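Long-range contacts in uncharacterized protein (Bombyx mori, PDB 5AZ0), which probably reduces carbonyl compounds to alcohols with a nicotinamide cofactor, as an aldo-keto reductase (AKR2E5) of the silkworm built on a TIM barrel: residues A[152-161]-A[184-193]; A[214-225]-A[267-276]. All blocks are in the same frame, centred on the assembly; numbering follows the deposited sequence. Where two conformers were deposited one is given.

Contact 1: residues A[152-161]-A[184-193]; sequences DYLETWRGFE and RLLTNCNVPP. With ACT (acetate ion), chain I.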
# COMPACT_ATOMS: atom_id res chain seq x y z
N ASP A 152 7.05 9.79 -19.53
CA ASP A 152 5.71 9.27 -19.50
C ASP A 152 5.69 7.92 -18.67
O ASP A 152 6.55 7.10 -18.84
CB ASP A 152 5.27 9.04 -20.92
CG ASP A 152 3.79 8.73 -21.04
OD1 ASP A 152 3.08 8.59 -20.00
OD2 ASP A 152 3.38 8.64 -22.20
N TYR A 153 4.68 7.74 -17.84
CA TYR A 153 4.50 6.51 -17.06
C TYR A 153 4.24 5.33 -17.98
O TYR A 153 4.55 4.19 -17.59
CB TYR A 153 3.43 6.69 -15.93
CG TYR A 153 2.08 7.18 -16.46
CD1 TYR A 153 1.26 6.34 -17.19
CD2 TYR A 153 1.68 8.50 -16.29
CE1 TYR A 153 0.07 6.77 -17.70
CE2 TYR A 153 0.47 8.96 -16.81
CZ TYR A 153 -0.33 8.09 -17.50
OH TYR A 153 -1.54 8.52 -18.04
N LEU A 154 3.80 5.58 -19.23
CA LEU A 154 3.75 4.53 -20.21
C LEU A 154 5.10 3.98 -20.58
O LEU A 154 5.17 2.76 -20.92
CB LEU A 154 2.99 4.90 -21.52
CG LEU A 154 1.53 5.40 -21.38
CD1 LEU A 154 0.96 5.70 -22.79
CD2 LEU A 154 0.65 4.33 -20.71
N GLU A 155 6.15 4.82 -20.61
CA GLU A 155 7.52 4.31 -20.89
C GLU A 155 7.90 3.49 -19.68
O GLU A 155 8.38 2.42 -19.84
CB GLU A 155 8.69 5.33 -21.13
CG GLU A 155 10.04 4.58 -21.42
CD GLU A 155 11.36 5.38 -21.40
OE1 GLU A 155 11.27 6.57 -21.76
OE2 GLU A 155 12.47 4.78 -21.07
N THR A 156 7.67 4.00 -18.49
CA THR A 156 8.03 3.23 -17.31
C THR A 156 7.38 1.82 -17.31
O THR A 156 8.03 0.83 -17.02
CB THR A 156 7.67 3.96 -16.05
OG1 THR A 156 8.11 5.31 -16.18
CG2 THR A 156 8.29 3.28 -14.84
N TRP A 157 6.14 1.77 -17.76
CA TRP A 157 5.33 0.59 -17.74
C TRP A 157 5.87 -0.44 -18.65
O TRP A 157 5.84 -1.60 -18.29
CB TRP A 157 3.86 0.95 -18.04
CG TRP A 157 2.95 -0.24 -17.76
CD1 TRP A 157 2.34 -1.02 -18.65
CD2 TRP A 157 2.62 -0.75 -16.48
NE1 TRP A 157 1.59 -2.00 -18.00
CE2 TRP A 157 1.73 -1.84 -16.67
CE3 TRP A 157 2.99 -0.39 -15.17
CZ2 TRP A 157 1.25 -2.61 -15.60
CZ3 TRP A 157 2.45 -1.12 -14.10
CH2 TRP A 157 1.62 -2.22 -14.33
N ARG A 158 6.49 -0.04 -19.76
CA ARG A 158 7.16 -1.03 -20.59
C ARG A 158 8.25 -1.81 -19.81
O ARG A 158 8.44 -2.97 -20.04
CB ARG A 158 7.84 -0.46 -21.86
CG ARG A 158 6.88 0.14 -22.91
CD ARG A 158 7.52 0.60 -24.29
NE ARG A 158 7.58 2.08 -24.45
CZ ARG A 158 6.51 2.92 -24.57
NH1 ARG A 158 5.24 2.50 -24.59
NH2 ARG A 158 6.72 4.25 -24.67
N GLY A 159 8.98 -1.12 -18.97
CA GLY A 159 9.96 -1.74 -18.10
C GLY A 159 9.26 -2.67 -17.12
O GLY A 159 9.79 -3.74 -16.85
N PHE A 160 8.10 -2.29 -16.57
CA PHE A 160 7.35 -3.24 -15.66
C PHE A 160 6.95 -4.48 -16.44
O PHE A 160 7.14 -5.59 -15.97
CB PHE A 160 6.13 -2.58 -15.00
CG PHE A 160 6.46 -1.79 -13.80
CD1 PHE A 160 7.15 -0.61 -13.91
CD2 PHE A 160 6.15 -2.26 -12.56
CE1 PHE A 160 7.52 0.11 -12.79
CE2 PHE A 160 6.49 -1.56 -11.45
CZ PHE A 160 7.22 -0.40 -11.56
N GLU A 161 6.50 -4.32 -17.69
CA GLU A 161 6.16 -5.47 -18.53
C GLU A 161 7.37 -6.34 -18.83
O GLU A 161 7.23 -7.59 -18.90
CB GLU A 161 5.43 -5.04 -19.86
CG GLU A 161 4.09 -4.36 -19.55
CD GLU A 161 3.39 -3.70 -20.76
OE1 GLU A 161 4.10 -3.38 -21.70
OE2 GLU A 161 2.17 -3.43 -20.73
N ARG A 184 -5.75 6.04 -19.12
CA ARG A 184 -4.72 6.12 -20.15
C ARG A 184 -3.78 4.89 -20.07
O ARG A 184 -3.40 4.28 -21.07
CB ARG A 184 -3.89 7.41 -19.96
CG ARG A 184 -2.94 7.67 -21.14
CD ARG A 184 -2.60 9.15 -21.27
NE ARG A 184 -1.46 9.31 -22.20
CZ ARG A 184 -0.15 9.16 -21.91
NH1 ARG A 184 0.29 8.81 -20.71
NH2 ARG A 184 0.75 9.34 -22.87
N LEU A 185 -3.45 4.50 -18.85
CA LEU A 185 -2.60 3.24 -18.72
C LEU A 185 -3.32 2.03 -19.30
O LEU A 185 -2.80 1.26 -20.12
CB LEU A 185 -2.18 3.07 -17.24
CG LEU A 185 -1.41 1.77 -17.00
CD1 LEU A 185 -0.19 1.72 -17.89
CD2 LEU A 185 -1.03 1.68 -15.54
N LEU A 186 -4.57 1.85 -18.90
CA LEU A 186 -5.35 0.69 -19.35
C LEU A 186 -5.63 0.69 -20.87
O LEU A 186 -5.71 -0.38 -21.50
CB LEU A 186 -6.66 0.59 -18.57
CG LEU A 186 -6.55 0.11 -17.11
CD1 LEU A 186 -7.86 0.35 -16.41
CD2 LEU A 186 -6.27 -1.37 -17.10
N THR A 187 -5.69 1.89 -21.45
CA THR A 187 -5.93 2.01 -22.90
C THR A 187 -4.69 1.69 -23.68
O THR A 187 -4.80 1.17 -24.78
CB THR A 187 -6.34 3.45 -23.28
OG1 THR A 187 -7.51 3.76 -22.56
CG2 THR A 187 -6.62 3.62 -24.79
N ASN A 188 -3.52 1.98 -23.12
CA ASN A 188 -2.24 1.77 -23.84
C ASN A 188 -1.34 0.54 -23.50
O ASN A 188 -0.45 0.18 -24.26
CB ASN A 188 -1.47 3.08 -23.70
CG ASN A 188 -2.15 4.24 -24.53
OD1 ASN A 188 -2.04 4.23 -25.73
ND2 ASN A 188 -2.91 5.11 -23.89
N CYS A 189 -1.54 -0.09 -22.35
CA CYS A 189 -0.62 -1.16 -21.90
C CYS A 189 -0.75 -2.41 -22.68
O CYS A 189 -1.71 -2.56 -23.36
CB CYS A 189 -0.90 -1.46 -20.44
SG CYS A 189 -2.58 -2.08 -20.15
N ASN A 190 0.22 -3.32 -22.62
CA ASN A 190 0.02 -4.67 -23.11
C ASN A 190 -0.46 -5.57 -21.97
O ASN A 190 -1.26 -6.45 -22.20
CB ASN A 190 1.31 -5.23 -23.72
CG ASN A 190 1.73 -4.49 -25.01
OD1 ASN A 190 0.92 -3.91 -25.72
ND2 ASN A 190 2.97 -4.47 -25.26
N VAL A 191 0.03 -5.37 -20.77
CA VAL A 191 -0.41 -6.19 -19.61
C VAL A 191 -1.01 -5.16 -18.67
O VAL A 191 -0.33 -4.18 -18.33
CB VAL A 191 0.76 -6.92 -18.95
CG1 VAL A 191 0.30 -7.70 -17.74
CG2 VAL A 191 1.46 -7.85 -19.92
N PRO A 192 -2.26 -5.36 -18.21
CA PRO A 192 -2.80 -4.34 -17.32
C PRO A 192 -2.22 -4.42 -15.91
O PRO A 192 -1.81 -5.48 -15.51
CB PRO A 192 -4.28 -4.66 -17.29
CG PRO A 192 -4.29 -6.14 -17.40
CD PRO A 192 -3.16 -6.53 -18.29
N PRO A 193 -2.24 -3.31 -15.17
CA PRO A 193 -1.88 -3.38 -13.79
C PRO A 193 -2.83 -4.28 -13.04
O PRO A 193 -4.06 -4.29 -13.33
CB PRO A 193 -2.06 -1.97 -13.31
CG PRO A 193 -3.12 -1.38 -14.25
CD PRO A 193 -2.76 -1.99 -15.56
C ACT I . -3.00 11.55 -17.66
O ACT I . -3.28 12.32 -16.72
OXT ACT I . -1.87 10.99 -17.81
CH3 ACT I . -4.12 11.33 -18.62
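D152 and R184 both swing CG away from their backbone nitrogens (chi1 -170° and -171°), sending the carboxylate and the extended arginine chain at each other from opposite directions. The guanidinium meets the carboxylate end-on: NH1 of R184 bonds OD1 of D152 at 2.9 Å and its NH2 bonds OD2 at 2.8 Å, both on syn sides, their planes 21° apart. OD1 also accepts from L154 N, from above the carboxylate plane, making D152 the N-cap of helix 153-165. L154 CD1 covers one face of the guanidinium, while Y153 OH lies at its edge, takes a weak bond from NH1 and donates to an acetate ion probably from the crystallisation liquor. Deeper in, the W157 ring lies between two partners: L185 CD1 makes a CH-pi contact 3.8 Å from the centroid of the five-membered ring, and F160 CB covers the opposite face. W157 NE1 donates to V191 O (2.9 Å), which lies in the plane of the indole. E161 OE2 gathers N190 N at 2.7 Å on its syn side and V191 N at 2.9 Å from above the carboxylate plane, both from the same face. Helices 153-165 and 179-188, separated in the chain by strand 172-175, are neighbours in the outer helical layer of the (beta/alpha)8 barrel. Two acids thus hold the second helix and its following loop, and the backbone amides probably help stabilise the charge of E161.

Contact 2: residues A[214-225]-A[267-276]; sequences QANEVVVVAYSP and LYQRGIVSIP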
# COMPACT_ATOMS: atom_id res chain seq x y z
N GLN A 214 -12.27 -1.26 -10.01
CA GLN A 214 -13.02 -2.50 -9.86
C GLN A 214 -13.78 -2.83 -11.11
O GLN A 214 -13.79 -4.03 -11.49
CB GLN A 214 -13.94 -2.46 -8.64
CG GLN A 214 -13.08 -2.35 -7.36
CD GLN A 214 -13.92 -2.33 -6.11
OE1 GLN A 214 -15.07 -1.99 -6.18
NE2 GLN A 214 -13.36 -2.73 -4.96
N ALA A 215 -14.34 -1.81 -11.83
CA ALA A 215 -15.00 -2.15 -13.13
C ALA A 215 -14.03 -2.67 -14.14
O ALA A 215 -14.44 -3.33 -15.06
CB ALA A 215 -15.75 -0.95 -13.76
N ASN A 216 -12.74 -2.29 -14.04
CA ASN A 216 -11.73 -2.79 -14.94
C ASN A 216 -10.90 -3.94 -14.36
O ASN A 216 -9.84 -4.28 -14.88
CB ASN A 216 -10.87 -1.65 -15.36
CG ASN A 216 -11.61 -0.72 -16.33
OD1 ASN A 216 -11.65 -1.00 -17.50
ND2 ASN A 216 -12.22 0.31 -15.84
N GLU A 217 -11.41 -4.56 -13.30
CA GLU A 217 -10.78 -5.70 -12.65
C GLU A 217 -9.39 -5.47 -12.07
O GLU A 217 -8.64 -6.41 -11.84
CB GLU A 217 -10.70 -6.88 -13.53
CG GLU A 217 -11.86 -7.19 -14.45
CD GLU A 217 -13.12 -7.59 -13.77
OE1 GLU A 217 -13.15 -7.69 -12.50
OE2 GLU A 217 -14.06 -7.85 -14.54
N VAL A 218 -9.09 -4.22 -11.75
CA VAL A 218 -7.90 -3.85 -11.00
C VAL A 218 -8.31 -3.82 -9.55
O VAL A 218 -9.35 -3.23 -9.20
CB VAL A 218 -7.41 -2.48 -11.44
CG1 VAL A 218 -6.23 -1.99 -10.63
CG2 VAL A 218 -7.13 -2.49 -12.95
N VAL A 219 -7.54 -4.51 -8.71
CA VAL A 219 -7.76 -4.52 -7.26
C VAL A 219 -7.18 -3.26 -6.63
O VAL A 219 -6.06 -2.83 -6.96
CB VAL A 219 -7.15 -5.76 -6.65
CG1 VAL A 219 -7.17 -5.70 -5.11
CG2 VAL A 219 -7.95 -6.97 -7.14
N VAL A 220 -7.96 -2.67 -5.75
CA VAL A 220 -7.59 -1.51 -5.04
C VAL A 220 -6.96 -1.89 -3.69
O VAL A 220 -7.53 -2.71 -2.96
CB VAL A 220 -8.79 -0.59 -4.77
CG1 VAL A 220 -8.36 0.60 -3.94
CG2 VAL A 220 -9.33 -0.09 -6.08
N VAL A 221 -5.83 -1.26 -3.36
CA VAL A 221 -5.10 -1.58 -2.14
C VAL A 221 -4.96 -0.30 -1.43
O VAL A 221 -4.40 0.63 -1.98
CB VAL A 221 -3.72 -2.22 -2.41
CG1 VAL A 221 -2.86 -2.32 -1.10
CG2 VAL A 221 -3.91 -3.60 -3.06
N ALA A 222 -5.46 -0.24 -0.18
CA ALA A 222 -5.47 1.00 0.58
C ALA A 222 -4.28 1.11 1.53
O ALA A 222 -4.15 0.27 2.42
CB ALA A 222 -6.74 1.08 1.41
N TYR A 223 -3.46 2.14 1.37
CA TYR A 223 -2.61 2.61 2.45
C TYR A 223 -3.27 3.74 3.25
O TYR A 223 -4.26 4.30 2.82
CB TYR A 223 -1.23 2.97 1.96
CG TYR A 223 -1.05 4.21 1.15
CD1 TYR A 223 -0.91 5.46 1.76
CD2 TYR A 223 -0.97 4.16 -0.23
CE1 TYR A 223 -0.72 6.59 1.00
CE2 TYR A 223 -0.76 5.28 -0.96
CZ TYR A 223 -0.65 6.49 -0.37
OH TYR A 223 -0.38 7.62 -1.16
N SER A 224 -2.72 4.02 4.43
CA SER A 224 -3.33 4.89 5.45
C SER A 224 -4.80 4.66 5.60
O SER A 224 -5.56 5.58 5.49
CB SER A 224 -3.16 6.38 5.14
OG SER A 224 -1.79 6.72 5.05
N PRO A 225 -5.20 3.42 5.85
CA PRO A 225 -6.59 3.03 5.94
C PRO A 225 -7.34 3.67 7.12
O PRO A 225 -8.57 3.70 7.10
CB PRO A 225 -6.53 1.50 6.04
CG PRO A 225 -5.18 1.26 6.70
CD PRO A 225 -4.29 2.30 6.13
N LEU A 267 -13.66 -1.32 4.78
CA LEU A 267 -12.79 -1.38 3.56
C LEU A 267 -12.85 -2.74 2.96
O LEU A 267 -13.01 -2.91 1.71
CB LEU A 267 -11.33 -0.95 3.82
CG LEU A 267 -11.21 0.51 4.25
CD1 LEU A 267 -9.83 0.88 4.73
CD2 LEU A 267 -11.60 1.48 3.12
N TYR A 268 -12.80 -3.76 3.83
CA TYR A 268 -12.83 -5.12 3.33
C TYR A 268 -14.11 -5.36 2.60
O TYR A 268 -14.15 -6.02 1.57
CB TYR A 268 -12.70 -6.11 4.49
CG TYR A 268 -13.03 -7.50 4.11
CD1 TYR A 268 -12.25 -8.18 3.24
CD2 TYR A 268 -14.16 -8.13 4.61
CE1 TYR A 268 -12.55 -9.48 2.85
CE2 TYR A 268 -14.48 -9.45 4.23
CZ TYR A 268 -13.66 -10.13 3.33
OH TYR A 268 -13.98 -11.45 2.90
N GLN A 269 -15.19 -4.86 3.20
CA GLN A 269 -16.51 -5.00 2.65
C GLN A 269 -16.72 -4.18 1.35
O GLN A 269 -17.53 -4.56 0.56
CB GLN A 269 -17.58 -4.59 3.68
CG GLN A 269 -18.96 -5.15 3.32
CD GLN A 269 -19.98 -5.08 4.48
OE1 GLN A 269 -19.71 -5.54 5.59
NE2 GLN A 269 -21.13 -4.49 4.20
N ARG A 270 -15.97 -3.09 1.14
CA ARG A 270 -15.85 -2.45 -0.18
C ARG A 270 -15.03 -3.24 -1.20
O ARG A 270 -14.92 -2.81 -2.36
CB ARG A 270 -15.30 -1.04 -0.07
CG ARG A 270 -16.04 -0.13 0.90
CD ARG A 270 -15.54 1.33 0.79
NE ARG A 270 -15.56 1.83 -0.59
CZ ARG A 270 -14.84 2.87 -1.01
NH1 ARG A 270 -14.04 3.53 -0.18
NH2 ARG A 270 -14.86 3.22 -2.28
N GLY A 271 -14.50 -4.41 -0.82
CA GLY A 271 -13.60 -5.17 -1.71
C GLY A 271 -12.19 -4.56 -1.84
O GLY A 271 -11.50 -4.79 -2.83
N ILE A 272 -11.77 -3.82 -0.84
CA ILE A 272 -10.50 -3.13 -0.83
C ILE A 272 -9.54 -3.84 0.14
O ILE A 272 -9.94 -4.15 1.26
CB ILE A 272 -10.71 -1.67 -0.39
CG1 ILE A 272 -11.55 -0.97 -1.46
CG2 ILE A 272 -9.39 -0.96 -0.23
CD1 ILE A 272 -11.96 0.48 -1.15
N VAL A 273 -8.29 -4.08 -0.32
CA VAL A 273 -7.22 -4.67 0.44
C VAL A 273 -6.70 -3.54 1.31
O VAL A 273 -6.54 -2.46 0.83
CB VAL A 273 -6.07 -5.18 -0.50
CG1 VAL A 273 -4.87 -5.63 0.32
CG2 VAL A 273 -6.56 -6.27 -1.48
N SER A 274 -6.46 -3.79 2.61
CA SER A 274 -5.86 -2.81 3.53
C SER A 274 -4.43 -3.18 3.92
O SER A 274 -4.15 -4.36 4.18
CB SER A 274 -6.65 -2.75 4.81
OG SER A 274 -7.82 -1.99 4.53
N ILE A 275 -3.59 -2.16 4.04
CA ILE A 275 -2.22 -2.23 4.51
C ILE A 275 -2.04 -1.29 5.71
O ILE A 275 -1.37 -0.26 5.65
CB ILE A 275 -1.16 -1.75 3.48
CG1 ILE A 275 -1.35 -2.35 2.09
CG2 ILE A 275 0.26 -2.08 3.98
CD1 ILE A 275 -1.39 -3.83 2.01
N PRO A 276 -2.63 -1.66 6.84
CA PRO A 276 -2.27 -0.94 8.05
C PRO A 276 -0.79 -1.10 8.44
O PRO A 276 -0.20 -2.13 8.13
CB PRO A 276 -3.12 -1.58 9.11
CG PRO A 276 -3.29 -2.98 8.62
CD PRO A 276 -3.44 -2.86 7.12
O HOH W 1 -10.63 -3.91 -5.24
O HOH W 2 -0.67 2.22 5.94
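V221 pairs with V273 and A222 with S274 in parallel register, so the backbone of 219-223 runs alongside the short strand 273-274, joined by three hydrogen bonds: V273 N to V220 O, A222 N to V273 O (2.7 Å, nearly straight at 176°) and I275 N to A222 O. V221 and V273 lie side by side and point the same way from the sheet, CG2 of V221 being 3.7 Å from CB of V273. The other branch of V221, CG1, is placed anti to the backbone N (chi1 170°) and reaches CG1 of I275 at 3.5 Å, the two chains crossing at a slant. V219 adds its CG1 against CG2 of V273, and H68 of strand 68-70 touches both V273 and I275. On the other face, A222 CB meets I272 CG2 at 3.7 Å, and V220 lies beside I272. Farther along, P225 CB packs on L267 CD1 at 3.6 Å, bringing helix 259-269 against the turn after strand 219-223. At the opposite end, the extended Q214 side chain donates from NE2 to R270 O (3.0 Å); R270 O lies in the plane of the Q214 amide, and NE2 approaches in the R270 carbonyl plane. A water accepts from this NE2 and from V220 N in strand 219-223 and donates to G271 O, bridging that strand and the ends of helices 207-215 and 259-269. G271, with positive phi, closes helix 259-269 in a Schellman motif; E217 does the same for helix 207-215. Parallel neighbouring strands, each reached from a preceding helix, are the beta-alpha repeat of the TIM barrel, the fold of aldo-keto reductases; here its seventh and eighth strands pair.

How the contacts relate
After the first four barrel strands, the chain enters helix 153-165, runs through strand 172-175 and returns in helix 179-188, where contact 1 closes a loop of 22 intervening residues. Strand 195-199 and helix 207-215 then lead to contact 2, whose longer loop of 41 residues carries helices 246-255 and 259-269 before strand 273-274 is reached. The two loops neither nest nor cross; they follow in series. Contact 1 joins adjacent helices on the outside of the barrel, whereas contact 2 joins adjacent strands in its wall. Their centres lie about 21 Å apart, yet they touch: P193 packs on V218 and L186 on N216.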